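Hypothetical protein PH1109 (Pyrococcus horikoshii, PDB 2D59) is of unknown function but adopts the Rossmann-like fold of the CoA-binding domain family, a parallel five-stranded sheet flanked by helices. Local coordinates at residues Ile40-Leu45 with Val52-Pro57; Phe107-Tyr112 with Met133-Glu138. One frame throughout, in Å; residues are numbered along the deposited sequence.

Contact 1 (Ile40-Leu45 with Val52-Pro57)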
loop_
_atom_site.group_PDB
_atom_site.type_symbol
_atom_site.label_atom_id
_atom_site.label_comp_id
_atom_site.label_asym_id
_atom_site.label_seq_id
_atom_site.Cartn_x
_atom_site.Cartn_y
_atom_site.Cartn_z
ATOM N N ILE A 40 -3.570 0.800 -11.984
ATOM C CA ILE A 40 -2.389 1.398 -12.596
ATOM C C ILE A 40 -1.136 1.130 -11.755
ATOM O O ILE A 40 -0.110 0.674 -12.272
ATOM C CB ILE A 40 -2.577 2.916 -12.737
ATOM C CG1 ILE A 40 -3.749 3.198 -13.683
ATOM C CG2 ILE A 40 -1.291 3.561 -13.259
ATOM C CD1 ILE A 40 -4.162 4.649 -13.728
ATOM N N VAL A 41 -1.229 1.409 -10.460
ATOM C CA VAL A 41 -0.096 1.211 -9.557
ATOM C C VAL A 41 0.250 -0.268 -9.380
ATOM O O VAL A 41 1.421 -0.648 -9.408
ATOM C CB VAL A 41 -0.376 1.847 -8.176
ATOM C CG1 VAL A 41 0.790 1.588 -7.234
ATOM C CG2 VAL A 41 -0.599 3.348 -8.334
ATOM N N MET A 42 -0.756 -1.117 -9.210
ATOM C CA MET A 42 -0.464 -2.537 -9.046
ATOM C C MET A 42 0.243 -3.090 -10.279
ATOM O O MET A 42 1.210 -3.844 -10.169
ATOM C CB MET A 42 -1.745 -3.333 -8.798
ATOM C CG MET A 42 -1.480 -4.807 -8.536
ATOM S SD MET A 42 -2.963 -5.667 -7.968
ATOM C CE MET A 42 -2.431 -7.380 -8.116
ATOM N N LYS A 43 -0.241 -2.715 -11.459
ATOM C CA LYS A 43 0.359 -3.194 -12.697
ATOM C C LYS A 43 1.837 -2.807 -12.738
ATOM O O LYS A 43 2.693 -3.621 -13.081
ATOM C CB LYS A 43 -0.380 -2.597 -13.897
ATOM C CG LYS A 43 0.119 -3.088 -15.247
ATOM C CD LYS A 43 -0.700 -2.484 -16.378
ATOM C CE LYS A 43 -0.178 -2.910 -17.739
ATOM N NZ LYS A 43 -0.971 -2.296 -18.839
ATOM N N TYR A 44 2.120 -1.563 -12.371
ATOM C CA TYR A 44 3.487 -1.050 -12.360
ATOM C C TYR A 44 4.354 -1.827 -11.371
ATOM O O TYR A 44 5.486 -2.206 -11.687
ATOM C CB TYR A 44 3.471 0.442 -12.001
ATOM C CG TYR A 44 4.841 1.077 -11.909
ATOM C CD1 TYR A 44 5.595 0.988 -10.740
ATOM C CD2 TYR A 44 5.389 1.752 -13.000
ATOM C CE1 TYR A 44 6.867 1.557 -10.658
ATOM C CE2 TYR A 44 6.657 2.322 -12.930
ATOM C CZ TYR A 44 7.390 2.219 -11.759
ATOM O OH TYR A 44 8.653 2.766 -11.696
ATOM N N LEU A 45 3.822 -2.068 -10.176
ATOM C CA LEU A 45 4.569 -2.801 -9.157
ATOM C C LEU A 45 4.885 -4.224 -9.608
ATOM O O LEU A 45 5.993 -4.714 -9.405
ATOM C CB LEU A 45 3.791 -2.824 -7.837
ATOM C CG LEU A 45 3.597 -1.463 -7.161
ATOM C CD1 LEU A 45 2.691 -1.610 -5.954
ATOM C CD2 LEU A 45 4.954 -0.899 -6.750
ATOM N N VAL A 52 2.942 -8.669 -5.137
ATOM C CA VAL A 52 1.719 -7.951 -4.808
ATOM C C VAL A 52 0.524 -8.862 -4.564
ATOM O O VAL A 52 0.149 -9.661 -5.422
ATOM C CB VAL A 52 1.357 -6.948 -5.932
ATOM C CG1 VAL A 52 0.211 -6.050 -5.488
ATOM C CG2 VAL A 52 2.579 -6.106 -6.292
ATOM N N TYR A 53 -0.060 -8.722 -3.379
ATOM C CA TYR A 53 -1.220 -9.498 -2.964
ATOM C C TYR A 53 -2.393 -8.531 -2.842
ATOM O O TYR A 53 -2.527 -7.822 -1.844
ATOM C CB TYR A 53 -0.912 -10.169 -1.624
ATOM C CG TYR A 53 0.340 -11.018 -1.682
ATOM C CD1 TYR A 53 0.304 -12.318 -2.185
ATOM C CD2 TYR A 53 1.576 -10.494 -1.304
ATOM C CE1 TYR A 53 1.466 -13.070 -2.315
ATOM C CE2 TYR A 53 2.745 -11.235 -1.427
ATOM C CZ TYR A 53 2.687 -12.522 -1.935
ATOM O OH TYR A 53 3.843 -13.252 -2.063
ATOM N N PRO A 54 -3.251 -8.477 -3.872
ATOM C CA PRO A 54 -4.403 -7.575 -3.847
ATOM C C PRO A 54 -5.451 -7.926 -2.801
ATOM O O PRO A 54 -5.682 -9.099 -2.506
ATOM C CB PRO A 54 -4.941 -7.661 -5.272
ATOM C CG PRO A 54 -4.606 -9.064 -5.669
ATOM C CD PRO A 54 -3.206 -9.244 -5.131
ATOM N N VAL A 55 -6.070 -6.889 -2.246
ATOM C CA VAL A 55 -7.106 -7.049 -1.236
ATOM C C VAL A 55 -8.344 -6.234 -1.596
ATOM O O VAL A 55 -8.273 -5.019 -1.768
ATOM C CB VAL A 55 -6.627 -6.586 0.156
ATOM C CG1 VAL A 55 -7.785 -6.657 1.148
ATOM C CG2 VAL A 55 -5.468 -7.444 0.625
ATOM N N ASN A 56 -9.476 -6.921 -1.714
ATOM C CA ASN A 56 -10.751 -6.284 -2.024
ATOM C C ASN A 56 -11.842 -7.347 -1.984
ATOM O O ASN A 56 -11.878 -8.241 -2.826
ATOM C CB ASN A 56 -10.729 -5.638 -3.413
ATOM C CG ASN A 56 -11.895 -4.684 -3.625
ATOM O OD1 ASN A 56 -13.024 -4.963 -3.215
ATOM N ND2 ASN A 56 -11.629 -3.556 -4.273
ATOM N N PRO A 57 -12.742 -7.270 -0.993
ATOM C CA PRO A 57 -13.836 -8.236 -0.850
ATOM C C PRO A 57 -14.711 -8.371 -2.098
ATOM O O PRO A 57 -15.413 -9.369 -2.263
ATOM C CB PRO A 57 -14.619 -7.686 0.338
ATOM C CG PRO A 57 -13.549 -7.069 1.177
ATOM C CD PRO A 57 -12.728 -6.330 0.142
#
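Met42, on helix 37-47, lays its side chain against Val52 and Pro54 of the edge strand 51-55, the second strand of the beta-alpha-beta unit that begins with strand 24-28. The axes of the helix 40-45 and strand 52-55 segments pass 9.8 Å apart and run nearly antiparallel (161°), as expected where a crossover helix returns the chain to the sheet. All of the touching is apolar. On the helix side Met42 does most of it: with CG anti to the backbone N (chi1 -176°) and the rest of the chain extended, the thioether reaches straight out from the helix. Its CG meets Val52 CG1 at 3.7 Å, and SD continues past that methyl toward the proline. The terminal methyl CE ends against the Pro54 ring, 3.6 Å from CD and almost as near to CG and CB, so it touches all three ring methylenes. One turn along the helix, Leu45 adds a smaller contact, CB to Val52 CG2 at 3.8 Å. The two methyls of Val52 are thus divided, CG1 to Met42 and CG2 to Leu45. Leu27 of the neighbouring strand 24-28 touches Met42, Leu45 and Val52, and Arg65 borders Met42 and Pro54. With all four touching residues buried and only carbon and sulfur meeting between them, helix and strand are held here by van der Waals contact and exclusion of water, without the directional constraint of polar bonds.

Contact 2 (Phe107-Tyr112 with Met133-Glu138)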
loop_
_atom_site.group_PDB
_atom_site.type_symbol
_atom_site.label_atom_id
_atom_site.label_comp_id
_atom_site.label_asym_id
_atom_site.label_seq_id
_atom_site.Cartn_x
_atom_site.Cartn_y
_atom_site.Cartn_z
ATOM N N PHE A 107 -0.429 5.351 2.774
ATOM C CA PHE A 107 -1.664 6.030 2.399
ATOM C C PHE A 107 -1.494 6.702 1.040
ATOM O O PHE A 107 -0.728 7.657 0.902
ATOM C CB PHE A 107 -2.019 7.095 3.442
ATOM C CG PHE A 107 -2.486 6.535 4.761
ATOM C CD1 PHE A 107 -3.836 6.270 4.985
ATOM C CD2 PHE A 107 -1.577 6.289 5.784
ATOM C CE1 PHE A 107 -4.271 5.771 6.214
ATOM C CE2 PHE A 107 -2.003 5.790 7.018
ATOM C CZ PHE A 107 -3.353 5.532 7.231
ATOM N N GLN A 108 -2.201 6.200 0.034
ATOM C CA GLN A 108 -2.132 6.783 -1.298
ATOM C C GLN A 108 -2.899 8.109 -1.265
ATOM O O GLN A 108 -3.518 8.451 -0.257
ATOM C CB GLN A 108 -2.758 5.831 -2.321
ATOM C CG GLN A 108 -1.978 4.540 -2.563
ATOM C CD GLN A 108 -0.876 4.692 -3.594
ATOM O OE1 GLN A 108 -1.044 5.379 -4.604
ATOM N NE2 GLN A 108 0.249 4.027 -3.361
ATOM N N TYR A 109 -2.860 8.852 -2.363
ATOM C CA TYR A 109 -3.542 10.138 -2.434
ATOM C C TYR A 109 -5.018 10.079 -2.033
ATOM O O TYR A 109 -5.749 9.169 -2.426
ATOM C CB TYR A 109 -3.417 10.717 -3.847
ATOM C CG TYR A 109 -1.993 11.042 -4.248
ATOM C CD1 TYR A 109 -1.203 11.875 -3.458
ATOM C CD2 TYR A 109 -1.438 10.527 -5.422
ATOM C CE1 TYR A 109 0.103 12.189 -3.822
ATOM C CE2 TYR A 109 -0.128 10.837 -5.797
ATOM C CZ TYR A 109 0.633 11.670 -4.990
ATOM O OH TYR A 109 1.921 11.999 -5.353
ATOM N N ASN A 110 -5.432 11.060 -1.236
ATOM C CA ASN A 110 -6.811 11.187 -0.775
ATOM C C ASN A 110 -7.357 9.993 0.005
ATOM O O ASN A 110 -8.527 9.642 -0.138
ATOM C CB ASN A 110 -7.730 11.471 -1.967
ATOM C CG ASN A 110 -7.306 12.699 -2.753
ATOM O OD1 ASN A 110 -6.219 12.735 -3.330
ATOM N ND2 ASN A 110 -8.163 13.712 -2.777
ATOM N N THR A 111 -6.519 9.377 0.833
ATOM C CA THR A 111 -6.953 8.235 1.635
ATOM C C THR A 111 -6.582 8.413 3.106
ATOM O O THR A 111 -7.011 7.638 3.961
ATOM C CB THR A 111 -6.290 6.920 1.166
ATOM O OG1 THR A 111 -4.905 6.927 1.539
ATOM C CG2 THR A 111 -6.391 6.770 -0.340
ATOM N N TYR A 112 -5.791 9.437 3.405
ATOM C CA TYR A 112 -5.332 9.648 4.773
ATOM C C TYR A 112 -6.386 9.980 5.829
ATOM O O TYR A 112 -7.251 10.833 5.628
ATOM C CB TYR A 112 -4.236 10.715 4.788
ATOM C CG TYR A 112 -3.431 10.724 6.061
ATOM C CD1 TYR A 112 -3.749 11.587 7.112
ATOM C CD2 TYR A 112 -2.351 9.857 6.222
ATOM C CE1 TYR A 112 -3.005 11.587 8.293
ATOM C CE2 TYR A 112 -1.603 9.847 7.392
ATOM C CZ TYR A 112 -1.933 10.714 8.421
ATOM O OH TYR A 112 -1.172 10.705 9.568
ATOM N N MET A 133 2.988 4.877 -4.562
ATOM C CA MET A 133 4.105 3.941 -4.684
ATOM C C MET A 133 4.742 3.966 -6.068
ATOM O O MET A 133 5.961 3.868 -6.195
ATOM C CB MET A 133 3.668 2.515 -4.333
ATOM C CG MET A 133 3.432 2.297 -2.841
ATOM S SD MET A 133 3.425 0.541 -2.384
ATOM C CE MET A 133 5.218 0.208 -2.306
ATOM N N MET A 134 3.923 4.100 -7.106
ATOM C CA MET A 134 4.442 4.146 -8.464
ATOM C C MET A 134 5.201 5.440 -8.732
ATOM O O MET A 134 6.315 5.418 -9.262
ATOM C CB MET A 134 3.305 4.019 -9.477
ATOM C CG MET A 134 3.761 4.228 -10.903
ATOM S SD MET A 134 2.433 3.952 -12.081
ATOM C CE MET A 134 1.550 5.483 -11.950
ATOM N N ARG A 135 4.585 6.567 -8.381
ATOM C CA ARG A 135 5.205 7.867 -8.585
ATOM C C ARG A 135 6.549 7.941 -7.868
ATOM O O ARG A 135 7.544 8.391 -8.440
ATOM C CB ARG A 135 4.294 8.979 -8.063
ATOM C CG ARG A 135 4.662 10.359 -8.590
ATOM C CD ARG A 135 3.607 10.866 -9.565
ATOM N NE ARG A 135 2.446 11.420 -8.871
ATOM C CZ ARG A 135 1.299 11.739 -9.465
ATOM N NH1 ARG A 135 0.301 12.244 -8.754
ATOM N NH2 ARG A 135 1.144 11.538 -10.768
ATOM N N GLU A 136 6.568 7.507 -6.612
ATOM C CA GLU A 136 7.798 7.530 -5.822
ATOM C C GLU A 136 8.853 6.613 -6.428
ATOM O O GLU A 136 10.032 6.973 -6.515
ATOM C CB GLU A 136 7.508 7.109 -4.376
ATOM C CG GLU A 136 6.662 8.094 -3.583
ATOM C CD GLU A 136 7.246 9.493 -3.583
ATOM O OE1 GLU A 136 6.899 10.285 -4.481
ATOM O OE2 GLU A 136 8.063 9.796 -2.688
ATOM N N HIS A 137 8.439 5.426 -6.856
ATOM C CA HIS A 137 9.383 4.494 -7.447
ATOM C C HIS A 137 9.988 5.093 -8.710
ATOM O O HIS A 137 11.205 5.083 -8.897
ATOM C CB HIS A 137 8.692 3.167 -7.761
ATOM C CG HIS A 137 9.633 2.088 -8.195
ATOM N ND1 HIS A 137 10.139 2.011 -9.474
ATOM C CD2 HIS A 137 10.176 1.052 -7.512
ATOM C CE1 HIS A 137 10.952 0.974 -9.561
ATOM N NE2 HIS A 137 10.993 0.376 -8.384
ATOM N N GLU A 138 9.135 5.633 -9.572
ATOM C CA GLU A 138 9.602 6.239 -10.811
ATOM C C GLU A 138 10.614 7.358 -10.593
ATOM O O GLU A 138 11.672 7.373 -11.224
ATOM C CB GLU A 138 8.418 6.795 -11.610
ATOM C CG GLU A 138 7.604 5.742 -12.340
ATOM C CD GLU A 138 6.407 6.333 -13.065
ATOM O OE1 GLU A 138 5.795 5.619 -13.887
ATOM O OE2 GLU A 138 6.074 7.509 -12.808
HETATM O O HOH W 1 4.087 10.179 -4.896
#
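Glu136 OE1 and Tyr109 OH are joined by one water, which donates to the carboxylate oxygen at 2.8 Å and to the phenol oxygen at 2.9 Å, so a single solvent molecule bridges the loop and helix 133-141. Glu136 OE1 has a second partner, Arg139 NE, in a salt bridge. The loop opens with a type II beta turn from Gln108 to Thr111, directly after strand 104-107 of this Rossmann-like fold; Asn110, with positive phi (58°), occupies the third position of the turn. A weak backbone bond from Thr111 N to Gln108 O closes the turn, and Thr111 OG1 donates to the same oxygen at 2.7 Å, tilted from the carbonyl plane. The other oxygen of the glutamate, OE2, is paired with Arg131 NH1, so two arginines and the water fix the carboxylate.

Beside the water bridge, the guanidinium of Arg135 comes up to the tyrosine ring with its plane turned 45° from it. NH1 lies 3.3 Å from Tyr109 CE2 in an oblique approach, while Tyr109 OH sits at the guanidinium edge and in its plane, 3.6 Å from NE. Bends at chi2 and chi3 bring the guanidinium of the exposed Arg135 to the tyrosine.

On the buried side, Gln108 sends its amide to the start of the helix, its chain bent at chi2 (-85°). NE2 comes within 3.1 Å of Met133 N, but both are donors and no bond forms; the amide nitrogen instead donates to Asp82 OD1, and it rests 3.7 Å from Met133 CG.

Contact 1 and contact 2 follow one another along the chain, their centres 13 Å apart, and meet through helices 37-47 and 133-141, which supply one segment each. Met134 lies in this seam: its CG is 3.5 Å from Tyr44 CG and its CE 3.7 Å from Ile40 CG2. Nearby, Tyr44 OH makes a probable hydrogen bond with His137 ND1 at 2.8 Å, adding a polar tie to the largely apolar seam. The other two segments belong to separate parts of the sheet: 52-57 covers most of edge strand 51-55 and the start of the loop after it, whereas 107-112 leaves the strand next to the opposite edge. Together the contacts bind both regions to the paired helices.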